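Local structure of putative Lipoprotein (Shewanella oneidensis, 3U24) at residues 120-125 with 179-184; 140-145 with 194-199; 280-285 with 299-304. The protein is of unknown function but binds zinc and calcium ions and is possibly a metal-dependent enzyme related to peptidases. One frame throughout, in Å; residues are numbered along the deposited sequence.

None of the three contacts is bridged by a hydrogen bond between its two segments, so each rests on van der Waals packing. Interactions 1 and 2 lie on the same side of the chain's centre, with centres about 20 Å apart. Their segments alternate along the sequence and use the successive helices 124-131 and 138-148 on one hand, and the chain running into and out of helix 187-195 on the other. Both are partly buried: interaction 1 brings two alanines together, while interaction 2 mixes leucines with an exposed arginine. Interaction 3, opposite across the centre and with its own centre about 63 Å from that of interaction 2, pairs two further helices through three buried residues.

Interaction 1 of 3, residues 120-125 with 179-184; sequences SYNVAG and QGAFSV. With EDO (1,2-ethanediol), chain P; EDO (1,2-ethanediol), chain S.
The methyl group of Ala-124 lies over the backbone of Ala-181: its CB is 3.8 Å from Ala-181 CA and 3.9 Å from Ala-181 CB. With side chains this short, the two backbones come close, and the CA atoms of Ala-124 and Ala-181 are 4.9 Å apart. Two looser approaches flank this pair. Asn-122 OD1 faces Ala-181 CB, and one methyl of Val-184, CG2, is 4.3 Å from Ala-124 O. The buried area is modest, 140 Å², as expected for two alanines and parts of their neighbours.

Each segment holds its own shape. In Asn-122 the amide carbon CG stands anti to the backbone N (chi1 -171°), which brings OD1 within 2.9 Å of Ala-124 N. This is a capping bond ahead of helix 124-131, nearly straight at hydrogen (162°), with the N-H standing above the carbonyl plane by 41°. The same residue that comes up to Ala-181 therefore also fixes the turn presenting Ala-124. In 179-184, Gly-180 O accepts from both the N and the OG of Ser-183, a double acceptance that probably helps hold the turn.

Asn-122 O takes a bond from an ethanediol, probably left by the crystallisation liquor. Around the contact, Tyr-155 and Tyr-156 of helix 152-162 hold Asn-122 N and Val-123 N. Val-184 packs on Phe-127, Ala-128 and Ile-131, so the loop after helix 168-179 is packed between helix 124-131, through Ala-181 and Val-184, and helix 200-234, through Phe-182.

Interaction 2 of 3, residues 140-145 with 194-199; sequences DRLRSV and ADSGLS. With IMD (imidazole), chain B.
Leu-142 and Leu-198 both hold CG anti to their own carbonyl carbon (chi1 -64° and -61°), and from opposite sides these torsions direct their branches toward each other between helix 138-148 and the turn that follows helix 187-195. Leu-198 divides its two methyls between two neighbours. CD1 touches Leu-142 CB at 3.9 Å, whereas CD2 rests on Arg-143, 3.6 Å from NE and equally far from CZ. Leu-142 in turn extends its own CD1 to Ser-196 CB, 3.7 Å away.

Arg-143 meets the leucine lengthwise. The outstretched arginine and the leucine run alongside each other, pointing opposite ways. Leu-198 CD2 comes over one face of the guanidinium, 3.4 Å above its plane and displaced toward the rim. The methyl thus packs against the flat group while Arg-143 NE forms a salt bridge with Glu-202 OE2.

Ser-196 sets the turn. Its OG accepts from Leu-198 N at 3.2 Å with a nearly straight N-H, an ST turn, and also bonds to Val-193 O in the last turn of helix 187-195. Ser-199 then occupies the N-cap position of helix 200-234. Glu-202, which receives Arg-143, also binds Ser-199 N, consistent with a capping box there.

Chemically, the contact is apolar toward Leu-189 and Val-193, which also touch Leu-142, and charged toward solvent. The exposed arginine lends its face to a leucine and its charge to Glu-202, so that the same residue probably ties helix 138-148 both by packing and electrostatically to the start of helix 200-234.

Interaction 3 of 3, residues 280-285 with 299-304; sequences KITDKL and KIAIRQ
A helix-loop-helix pair brings together 280-285, on the long helix 260-289, and 299-304, on the next helix, 298-309, and Thr-282 is the residue through which the first segment touches the second. Its branches divide the work. The hydroxyl OG1 lies 3.5 Å from Ile-302 CG1, and the methyl CG2 reaches Ala-301, at 3.9 Å from the backbone O and 4.1 Å from CB. Thr-282 thus straddles two successive residues of the facing helix, and its side chain lies roughly perpendicular to that of Ile-302.

The torsion explains this division: at chi1 -67° OG1 stands beside the backbone N while CG2 is anti to that N. In this position OG1 also bonds to Met-278 O, one turn earlier in its own helix. The buried hydroxyl therefore has its polar need met at home and can offer a non-bonded surface to the isoleucine methylene.

The short side chains of Thr-282 and Ala-301 permit a close approach, with the CA atoms of Thr-282 and Ile-302 5.9 Å apart. Replacing Thr-282 with an alanine would probably leave Ile-302 CG1 and the Ala-301 methyl facing a gap, and Met-278 O without its hydroxyl partner.

Other residues extend the interface. Leu-305 touches both Thr-282 and Leu-285, Ile-302 also packs on Met-278 and Phe-501, and Asp-283 pairs with Lys-294 of the connecting loop. With all three touching residues buried and 113 Å² covered between the segments, the evidence points to plain helix-helix packing, here between sequence-adjacent helices whose close approach is probably helped by the short side chains of Thr-282 and Ala-301, in a largely helical fold.

Interaction 1 of 3, residues 120-125 with 179-184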
loop_
_atom_site.group_PDB
_atom_site.type_symbol
_atom_site.label_atom_id
_atom_site.label_comp_id
_atom_site.label_asym_id
_atom_site.label_seq_id
_atom_site.Cartn_x
_atom_site.Cartn_y
_atom_site.Cartn_z
ATOM N N SER A 120 -9.556 -6.515 13.411
ATOM C CA SER A 120 -8.445 -5.800 14.044
ATOM C C SER A 120 -7.935 -6.486 15.371
ATOM O O SER A 120 -6.875 -6.125 15.893
ATOM C CB SER A 120 -8.820 -4.321 14.236
ATOM O OG SER A 120 -10.005 -4.157 14.979
ATOM N N TYR A 121 -8.640 -7.520 15.850
ATOM C CA TYR A 121 -8.216 -8.285 16.998
ATOM C C TYR A 121 -7.678 -9.650 16.589
ATOM O O TYR A 121 -8.423 -10.597 16.284
ATOM C CB TYR A 121 -9.368 -8.433 17.971
ATOM C CG TYR A 121 -9.940 -7.104 18.385
ATOM C CD1 TYR A 121 -9.367 -6.391 19.409
ATOM C CD2 TYR A 121 -11.015 -6.543 17.728
ATOM C CE1 TYR A 121 -9.857 -5.175 19.792
ATOM C CE2 TYR A 121 -11.529 -5.330 18.113
ATOM C CZ TYR A 121 -10.956 -4.657 19.165
ATOM O OH TYR A 121 -11.419 -3.436 19.601
ATOM N N ASN A 122 -6.363 -9.754 16.585
ATOM C CA ASN A 122 -5.669 -10.995 16.178
ATOM C C ASN A 122 -4.222 -10.933 16.669
ATOM O O ASN A 122 -3.480 -10.022 16.304
ATOM C CB ASN A 122 -5.700 -11.144 14.643
ATOM C CG ASN A 122 -5.189 -12.514 14.150
ATOM O OD1 ASN A 122 -4.488 -13.268 14.871
ATOM N ND2 ASN A 122 -5.549 -12.845 12.893
ATOM N N VAL A 123 -3.829 -11.876 17.510
ATOM C CA VAL A 123 -2.436 -11.833 18.045
ATOM C C VAL A 123 -1.370 -12.398 17.072
ATOM O O VAL A 123 -0.174 -12.213 17.287
ATOM C CB VAL A 123 -2.346 -12.542 19.418
ATOM C CG1 VAL A 123 -3.360 -11.927 20.375
ATOM C CG2 VAL A 123 -2.585 -14.048 19.263
ATOM N N ALA A 124 -1.800 -13.042 16.001
ATOM C CA ALA A 124 -0.897 -13.875 15.184
ATOM C C ALA A 124 0.264 -13.051 14.609
ATOM O O ALA A 124 1.447 -13.459 14.704
ATOM C CB ALA A 124 -1.683 -14.594 14.064
ATOM N N GLY A 125 -0.082 -11.878 14.074
ATOM C CA GLY A 125 0.837 -10.959 13.430
ATOM C C GLY A 125 2.070 -10.604 14.257
ATOM O O GLY A 125 3.211 -10.687 13.782
ATOM N N GLN A 179 -8.168 -18.121 12.521
ATOM C CA GLN A 179 -7.883 -19.553 12.212
ATOM C C GLN A 179 -6.445 -19.713 11.763
ATOM O O GLN A 179 -5.820 -20.680 12.087
ATOM C CB GLN A 179 -8.814 -20.129 11.138
ATOM C CG GLN A 179 -10.173 -20.494 11.694
ATOM C CD GLN A 179 -11.245 -20.843 10.630
ATOM O OE1 GLN A 179 -11.139 -20.481 9.421
ATOM N NE2 GLN A 179 -12.300 -21.546 11.090
ATOM N N GLY A 180 -5.931 -18.744 11.020
ATOM C CA GLY A 180 -4.535 -18.744 10.587
ATOM C C GLY A 180 -3.560 -18.587 11.737
ATOM O O GLY A 180 -2.376 -18.876 11.582
ATOM N N ALA A 181 -4.032 -18.163 12.914
ATOM C CA ALA A 181 -3.133 -18.082 14.078
ATOM C C ALA A 181 -2.428 -19.437 14.344
ATOM O O ALA A 181 -1.287 -19.444 14.818
ATOM C CB ALA A 181 -3.845 -17.586 15.328
ATOM N N PHE A 182 -3.079 -20.556 14.005
ATOM C CA PHE A 182 -2.485 -21.871 14.218
ATOM C C PHE A 182 -1.361 -22.255 13.282
ATOM O O PHE A 182 -0.688 -23.228 13.529
ATOM C CB PHE A 182 -3.551 -22.957 14.291
ATOM C CG PHE A 182 -4.384 -22.840 15.525
ATOM C CD1 PHE A 182 -3.820 -23.092 16.766
ATOM C CD2 PHE A 182 -5.680 -22.348 15.463
ATOM C CE1 PHE A 182 -4.569 -22.935 17.930
ATOM C CE2 PHE A 182 -6.434 -22.210 16.603
ATOM C CZ PHE A 182 -5.880 -22.478 17.849
ATOM N N SER A 183 -1.111 -21.483 12.242
ATOM C CA SER A 183 0.102 -21.711 11.487
ATOM C C SER A 183 1.327 -21.059 12.208
ATOM O O SER A 183 2.462 -21.281 11.827
ATOM C CB SER A 183 -0.071 -21.196 10.079
ATOM O OG SER A 183 -0.023 -19.810 10.126
ATOM N N VAL A 184 1.067 -20.266 13.246
ATOM C CA VAL A 184 2.100 -19.683 14.097
ATOM C C VAL A 184 2.144 -20.493 15.395
ATOM O O VAL A 184 3.208 -20.974 15.793
ATOM C CB VAL A 184 1.785 -18.191 14.382
ATOM C CG1 VAL A 184 2.785 -17.586 15.368
ATOM C CG2 VAL A 184 1.734 -17.385 13.077
HETATM C C1 EDO P . -0.549 -7.678 16.643
HETATM O O1 EDO P . -0.793 -9.041 16.251
HETATM C C2 EDO P . -1.132 -7.334 18.029
HETATM O O2 EDO P . -0.324 -7.945 19.033
HETATM C C1 EDO S . -3.698 -6.142 13.841
HETATM O O1 EDO S . -3.591 -6.968 15.018
HETATM C C2 EDO S . -4.803 -6.647 12.897
HETATM O O2 EDO S . -4.524 -7.935 12.324
#

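Interaction 2 of 3, residues 140-145 with 194-199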
loop_
_atom_site.group_PDB
_atom_site.type_symbol
_atom_site.label_atom_id
_atom_site.label_comp_id
_atom_site.label_asym_id
_atom_site.label_seq_id
_atom_site.Cartn_x
_atom_site.Cartn_y
_atom_site.Cartn_z
ATOM N N ASP A 140 16.326 -15.750 22.659
ATOM C CA ASP A 140 15.725 -14.435 22.886
ATOM C C ASP A 140 14.338 -14.351 22.254
ATOM O O ASP A 140 13.401 -13.870 22.882
ATOM C CB ASP A 140 16.558 -13.277 22.314
ATOM C CG ASP A 140 17.956 -13.168 22.933
ATOM O OD1 ASP A 140 18.293 -13.965 23.838
ATOM O OD2 ASP A 140 18.742 -12.290 22.473
ATOM N N ARG A 141 14.206 -14.808 21.015
ATOM C CA ARG A 141 12.891 -14.869 20.395
ATOM C C ARG A 141 11.881 -15.681 21.224
ATOM O O ARG A 141 10.796 -15.225 21.458
ATOM C CB ARG A 141 12.984 -15.511 19.028
ATOM C CG ARG A 141 13.441 -14.594 17.904
ATOM C CD ARG A 141 13.441 -15.374 16.586
ATOM N NE ARG A 141 14.664 -16.150 16.433
ATOM C CZ ARG A 141 14.794 -17.257 15.706
ATOM N NH1 ARG A 141 13.765 -17.787 15.098
ATOM N NH2 ARG A 141 15.956 -17.850 15.626
ATOM N N LEU A 142 12.251 -16.880 21.652
ATOM C CA LEU A 142 11.324 -17.761 22.404
ATOM C C LEU A 142 10.955 -17.190 23.773
ATOM O O LEU A 142 9.846 -17.369 24.225
ATOM C CB LEU A 142 11.902 -19.171 22.556
ATOM C CG LEU A 142 12.047 -19.848 21.190
ATOM C CD1 LEU A 142 12.802 -21.155 21.328
ATOM C CD2 LEU A 142 10.693 -20.088 20.537
ATOM N N ARG A 143 11.889 -16.514 24.423
ATOM C CA ARG A 143 11.590 -15.874 25.693
ATOM C C ARG A 143 10.633 -14.709 25.481
ATOM O O ARG A 143 9.781 -14.458 26.338
ATOM C CB ARG A 143 12.846 -15.400 26.399
ATOM C CG ARG A 143 13.612 -16.556 27.023
ATOM C CD ARG A 143 14.954 -16.170 27.663
ATOM N NE ARG A 143 15.517 -17.349 28.320
ATOM C CZ ARG A 143 16.737 -17.851 28.100
ATOM N NH1 ARG A 143 17.597 -17.268 27.285
ATOM N NH2 ARG A 143 17.116 -18.945 28.736
ATOM N N SER A 144 10.767 -14.004 24.350
ATOM C CA SER A 144 9.806 -12.953 24.014
ATOM C C SER A 144 8.405 -13.539 23.812
ATOM O O SER A 144 7.400 -13.013 24.331
ATOM C CB SER A 144 10.248 -12.141 22.780
ATOM O OG SER A 144 11.352 -11.312 23.133
ATOM N N VAL A 145 8.339 -14.627 23.071
ATOM C CA VAL A 145 7.081 -15.318 22.832
ATOM C C VAL A 145 6.509 -15.886 24.163
ATOM O O VAL A 145 5.302 -15.783 24.442
ATOM C CB VAL A 145 7.304 -16.475 21.839
ATOM C CG1 VAL A 145 6.075 -17.373 21.774
ATOM C CG2 VAL A 145 7.654 -15.900 20.477
ATOM N N ALA A 194 11.100 -27.156 22.408
ATOM C CA ALA A 194 11.610 -28.381 23.030
ATOM C C ALA A 194 13.108 -28.573 22.814
ATOM O O ALA A 194 13.789 -29.074 23.712
ATOM C CB ALA A 194 10.857 -29.612 22.520
ATOM N N ASP A 195 13.620 -28.174 21.647
ATOM C CA ASP A 195 15.018 -28.448 21.293
ATOM C C ASP A 195 15.949 -27.222 21.408
ATOM O O ASP A 195 17.136 -27.289 21.021
ATOM C CB ASP A 195 15.105 -29.039 19.873
ATOM C CG ASP A 195 14.434 -30.431 19.763
ATOM O OD1 ASP A 195 14.265 -31.141 20.806
ATOM O OD2 ASP A 195 14.076 -30.810 18.619
ATOM N N SER A 196 15.402 -26.136 21.948
ATOM C CA SER A 196 16.139 -24.904 22.211
ATOM C C SER A 196 16.992 -25.019 23.489
ATOM O O SER A 196 16.930 -26.007 24.232
ATOM C CB SER A 196 15.140 -23.753 22.423
ATOM O OG SER A 196 14.522 -23.872 23.696
ATOM N N GLY A 197 17.706 -23.935 23.768
ATOM C CA GLY A 197 18.527 -23.839 24.930
ATOM C C GLY A 197 17.796 -23.307 26.142
ATOM O O GLY A 197 18.442 -23.094 27.152
ATOM N N LEU A 198 16.478 -23.092 26.072
ATOM C CA LEU A 198 15.742 -22.685 27.265
ATOM C C LEU A 198 15.889 -23.737 28.374
ATOM O O LEU A 198 16.057 -24.926 28.108
ATOM C CB LEU A 198 14.248 -22.457 26.989
ATOM C CG LEU A 198 13.891 -21.371 25.971
ATOM C CD1 LEU A 198 12.406 -21.033 25.974
ATOM C CD2 LEU A 198 14.690 -20.123 26.222
ATOM N N SER A 199 15.814 -23.294 29.626
ATOM C CA SER A 199 15.830 -24.226 30.769
ATOM C C SER A 199 14.609 -25.126 30.721
ATOM O O SER A 199 13.603 -24.776 30.113
ATOM C CB SER A 199 15.791 -23.457 32.058
ATOM O OG SER A 199 14.492 -22.951 32.272
HETATM N N1 IMD B . 10.087 -33.284 18.438
HETATM C C2 IMD B . 11.446 -33.160 18.561
HETATM N N3 IMD B . 11.726 -32.751 19.821
HETATM C C4 IMD B . 10.546 -32.597 20.496
HETATM C C5 IMD B . 9.511 -32.931 19.624
#

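Interaction 3 of 3, residues 280-285 with 299-304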
loop_
_atom_site.group_PDB
_atom_site.type_symbol
_atom_site.label_atom_id
_atom_site.label_comp_id
_atom_site.label_asym_id
_atom_site.label_seq_id
_atom_site.Cartn_x
_atom_site.Cartn_y
_atom_site.Cartn_z
ATOM N N LYS A 280 -10.154 5.920 -30.726
ATOM C CA LYS A 280 -9.423 6.422 -31.895
ATOM C C LYS A 280 -8.303 5.503 -32.289
ATOM O O LYS A 280 -8.136 5.228 -33.452
ATOM C CB LYS A 280 -8.824 7.796 -31.630
ATOM C CG LYS A 280 -9.862 8.912 -31.612
ATOM C CD LYS A 280 -9.260 10.254 -31.168
ATOM C CE LYS A 280 -10.360 11.266 -30.813
ATOM N NZ LYS A 280 -10.110 11.934 -29.491
ATOM N N ILE A 281 -7.529 5.016 -31.322
ATOM C CA ILE A 281 -6.432 4.148 -31.673
ATOM C C ILE A 281 -6.983 2.873 -32.274
ATOM O O ILE A 281 -6.417 2.339 -33.254
ATOM C CB ILE A 281 -5.495 3.836 -30.498
ATOM C CG1 ILE A 281 -4.850 5.138 -30.002
ATOM C CG2 ILE A 281 -4.410 2.853 -30.925
ATOM C CD1 ILE A 281 -4.120 5.032 -28.675
ATOM N N THR A 282 -8.090 2.397 -31.715
ATOM C CA THR A 282 -8.620 1.116 -32.099
ATOM C C THR A 282 -9.094 1.202 -33.541
ATOM O O THR A 282 -8.775 0.326 -34.316
ATOM C CB THR A 282 -9.687 0.652 -31.094
ATOM O OG1 THR A 282 -9.025 0.404 -29.846
ATOM C CG2 THR A 282 -10.409 -0.622 -31.534
ATOM N N ASP A 283 -9.787 2.293 -33.899
ATOM C CA ASP A 283 -10.177 2.574 -35.286
ATOM C C ASP A 283 -8.986 2.485 -36.261
ATOM O O ASP A 283 -9.111 1.889 -37.298
ATOM C CB ASP A 283 -10.863 3.971 -35.435
ATOM C CG ASP A 283 -12.277 4.058 -34.759
ATOM O OD1 ASP A 283 -12.876 3.007 -34.408
ATOM O OD2 ASP A 283 -12.790 5.203 -34.572
ATOM N N LYS A 284 -7.842 3.075 -35.913
ATOM C CA LYS A 284 -6.668 3.100 -36.790
ATOM C C LYS A 284 -5.998 1.722 -36.875
ATOM O O LYS A 284 -5.560 1.298 -37.940
ATOM C CB LYS A 284 -5.663 4.157 -36.328
ATOM N N LEU A 285 -5.954 0.992 -35.771
ATOM C CA LEU A 285 -5.237 -0.283 -35.755
ATOM C C LEU A 285 -6.068 -1.472 -36.218
ATOM O O LEU A 285 -5.509 -2.482 -36.627
ATOM C CB LEU A 285 -4.728 -0.572 -34.352
ATOM C CG LEU A 285 -3.481 0.180 -33.891
ATOM C CD1 LEU A 285 -3.238 -0.135 -32.415
ATOM C CD2 LEU A 285 -2.292 -0.206 -34.758
ATOM N N LYS A 299 -16.533 -0.191 -27.270
ATOM C CA LYS A 299 -16.003 -0.898 -26.116
ATOM C C LYS A 299 -15.771 -2.398 -26.359
ATOM O O LYS A 299 -14.845 -2.974 -25.780
ATOM C CB LYS A 299 -16.870 -0.651 -24.875
ATOM C CG LYS A 299 -16.622 0.736 -24.260
ATOM C CD LYS A 299 -17.485 1.027 -23.032
ATOM C CE LYS A 299 -17.340 2.473 -22.573
ATOM N NZ LYS A 299 -18.467 2.921 -21.692
ATOM N N ILE A 300 -16.595 -3.018 -27.200
ATOM C CA ILE A 300 -16.380 -4.405 -27.603
ATOM C C ILE A 300 -15.165 -4.445 -28.533
ATOM O O ILE A 300 -14.288 -5.290 -28.380
ATOM C CB ILE A 300 -17.618 -5.017 -28.330
ATOM C CG1 ILE A 300 -18.831 -5.132 -27.391
ATOM C CG2 ILE A 300 -17.305 -6.396 -28.900
ATOM C CD1 ILE A 300 -20.031 -5.871 -28.005
ATOM N N ALA A 301 -15.133 -3.543 -29.511
ATOM C CA ALA A 301 -13.969 -3.383 -30.384
ATOM C C ALA A 301 -12.656 -3.199 -29.602
ATOM O O ALA A 301 -11.659 -3.887 -29.855
ATOM C CB ALA A 301 -14.186 -2.194 -31.300
ATOM N N ILE A 302 -12.640 -2.262 -28.665
ATOM C CA ILE A 302 -11.407 -2.006 -27.871
ATOM C C ILE A 302 -10.987 -3.268 -27.106
ATOM O O ILE A 302 -9.827 -3.640 -27.135
ATOM C CB ILE A 302 -11.598 -0.843 -26.906
ATOM C CG1 ILE A 302 -11.739 0.474 -27.684
ATOM C CG2 ILE A 302 -10.464 -0.751 -25.903
ATOM C CD1 ILE A 302 -12.270 1.600 -26.824
ATOM N N ARG A 303 -11.952 -3.946 -26.489
ATOM C CA ARG A 303 -11.721 -5.179 -25.725
ATOM C C ARG A 303 -11.152 -6.289 -26.612
ATOM O O ARG A 303 -10.259 -7.014 -26.198
ATOM C CB ARG A 303 -13.022 -5.635 -25.019
ATOM C CG ARG A 303 -12.926 -6.937 -24.201
ATOM C CD ARG A 303 -11.876 -6.827 -23.069
ATOM N NE ARG A 303 -11.713 -8.057 -22.261
ATOM C CZ ARG A 303 -12.278 -8.312 -21.068
ATOM N NH1 ARG A 303 -13.090 -7.440 -20.458
ATOM N NH2 ARG A 303 -12.021 -9.476 -20.469
ATOM N N GLN A 304 -11.610 -6.366 -27.851
ATOM C CA GLN A 304 -11.165 -7.421 -28.735
ATOM C C GLN A 304 -9.774 -7.163 -29.272
ATOM O O GLN A 304 -8.961 -8.081 -29.362
ATOM C CB GLN A 304 -12.191 -7.667 -29.875
ATOM C CG GLN A 304 -13.403 -8.475 -29.399
ATOM C CD GLN A 304 -14.512 -8.631 -30.443
ATOM O OE1 GLN A 304 -14.333 -8.322 -31.627
ATOM N NE2 GLN A 304 -15.675 -9.112 -29.996
#